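Local structure of methyl-coenzyme M reductase gamma subunit (Methermicoccus shengliensis DSM 18856, 7NKG) at residues G42-G47 and D130-G135. The protein forms, as the gamma subunit, part of methyl-coenzyme M reductase, the factor 430-dependent enzyme that releases methane in the last step of methanogenesis. Residues are numbered along the deposited sequence; the frame is centred on the assembly and turned at random.
Sequences GHRAPG and DVEVYG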
# COMPACT_ATOMS: atom_id res chain seq x y z
N GLY C 42 -18.59 -7.57 40.74
CA GLY C 42 -17.14 -7.40 40.89
C GLY C 42 -16.54 -6.05 40.54
O GLY C 42 -15.34 -5.98 40.27
N HIS C 43 -17.33 -4.98 40.57
CA HIS C 43 -16.84 -3.64 40.22
C HIS C 43 -16.32 -2.86 41.42
O HIS C 43 -15.46 -1.98 41.26
CB HIS C 43 -17.95 -2.83 39.55
CG HIS C 43 -18.52 -3.52 38.34
ND1 HIS C 43 -17.69 -4.09 37.39
CD2 HIS C 43 -19.81 -3.69 37.97
CE1 HIS C 43 -18.50 -4.62 36.49
NE2 HIS C 43 -19.78 -4.38 36.77
N ARG C 44 -16.88 -3.12 42.60
CA ARG C 44 -16.46 -2.43 43.83
C ARG C 44 -16.85 -3.27 45.05
O ARG C 44 -17.64 -4.22 44.93
CB ARG C 44 -17.10 -1.01 43.92
CG ARG C 44 -18.59 -1.04 44.21
CD ARG C 44 -19.23 0.34 44.25
NE ARG C 44 -20.48 0.32 45.00
CZ ARG C 44 -21.62 -0.20 44.57
NH1 ARG C 44 -21.70 -0.74 43.36
NH2 ARG C 44 -22.70 -0.19 45.36
N ALA C 45 -16.32 -2.92 46.24
CA ALA C 45 -16.62 -3.67 47.45
C ALA C 45 -18.12 -3.56 47.80
O ALA C 45 -18.64 -2.45 47.76
CB ALA C 45 -15.79 -3.15 48.60
N PRO C 46 -18.83 -4.66 48.14
CA PRO C 46 -20.25 -4.52 48.53
C PRO C 46 -20.44 -3.54 49.69
O PRO C 46 -19.63 -3.52 50.62
CB PRO C 46 -20.65 -5.94 48.94
CG PRO C 46 -19.68 -6.81 48.26
CD PRO C 46 -18.39 -6.07 48.23
N GLY C 47 -21.46 -2.70 49.59
CA GLY C 47 -21.75 -1.70 50.60
C GLY C 47 -21.03 -0.38 50.39
O GLY C 47 -21.44 0.62 50.98
N ASP C 130 -26.86 2.79 37.52
CA ASP C 130 -27.88 2.45 36.52
C ASP C 130 -27.72 1.00 36.09
O ASP C 130 -28.72 0.31 35.91
CB ASP C 130 -27.76 3.33 35.27
CG ASP C 130 -27.70 4.81 35.51
OD1 ASP C 130 -28.21 5.27 36.57
OD2 ASP C 130 -27.17 5.52 34.65
N VAL C 131 -26.47 0.53 35.90
CA VAL C 131 -26.25 -0.85 35.48
C VAL C 131 -26.66 -1.83 36.61
O VAL C 131 -27.03 -2.95 36.30
CB VAL C 131 -24.80 -1.12 34.91
CG1 VAL C 131 -23.86 -1.71 35.96
CG2 VAL C 131 -24.84 -2.01 33.68
N GLU C 132 -26.59 -1.41 37.89
CA GLU C 132 -27.04 -2.26 38.99
C GLU C 132 -28.57 -2.35 39.01
O GLU C 132 -29.10 -3.43 39.27
CB GLU C 132 -26.55 -1.74 40.35
CG GLU C 132 -25.06 -1.94 40.54
CD GLU C 132 -24.63 -1.95 41.98
OE1 GLU C 132 -25.32 -1.30 42.80
OE2 GLU C 132 -23.62 -2.62 42.30
N VAL C 133 -29.28 -1.26 38.69
CA VAL C 133 -30.74 -1.29 38.60
C VAL C 133 -31.15 -2.28 37.49
O VAL C 133 -32.03 -3.12 37.71
CB VAL C 133 -31.34 0.11 38.35
CG1 VAL C 133 -32.84 0.04 38.03
CG2 VAL C 133 -31.10 1.03 39.54
N TYR C 134 -30.46 -2.21 36.33
CA TYR C 134 -30.69 -3.14 35.24
C TYR C 134 -30.32 -4.57 35.70
O TYR C 134 -31.09 -5.50 35.46
CB TYR C 134 -29.87 -2.73 33.98
CG TYR C 134 -29.67 -3.88 33.01
CD1 TYR C 134 -30.71 -4.30 32.18
CD2 TYR C 134 -28.50 -4.63 33.02
CE1 TYR C 134 -30.58 -5.42 31.38
CE2 TYR C 134 -28.38 -5.77 32.25
CZ TYR C 134 -29.41 -6.16 31.42
OH TYR C 134 -29.28 -7.27 30.63
N GLY C 135 -29.14 -4.74 36.29
CA GLY C 135 -28.62 -6.03 36.74
C GLY C 135 -29.58 -6.75 37.66
O GLY C 135 -29.81 -7.96 37.50
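A single salt bridge, R44 to E132, ties the loop that follows helix 34-41 to the flank of helix 128-140. NH1 of R44 lies 2.9 Å from OE2 of E132, and its N-H points at the oxygen at 151°, moderately bent. The carboxylate sits at the edge of the guanidinium, with OE2 slightly out of the guanidinium plane. On the glutamate side, NH1 arrives from above the carboxylate, 58° out of its plane. The two flat groups are turned 52° against each other. The pairing is one-pronged: the other carboxylate oxygen, OE1 of E132, comes no nearer than 3.7 Å, to NH1 of R44. Helix 128-140 follows directly on strand 122-127 of the antiparallel four-stranded sheet; V131 packs on that sheet while E132, on the next position, reaches across to the loop. Its chain is extended beyond CG, which carries the acid well clear of the helix backbone. This buried carboxylate has further partners, OE1 bonding with the hydroxyl of Y50 and OE2 with that of T38 on helix 34-41. R44 also forms a second salt bridge through NH1, with E128, while NE bonds to the carbonyl of S48 and the guanidinium makes a cation-pi contact with Y50. The arginine charge probably helps keep both acids ionised although they lie close to each other, and the bond from NE limits swivelling of the guanidinium.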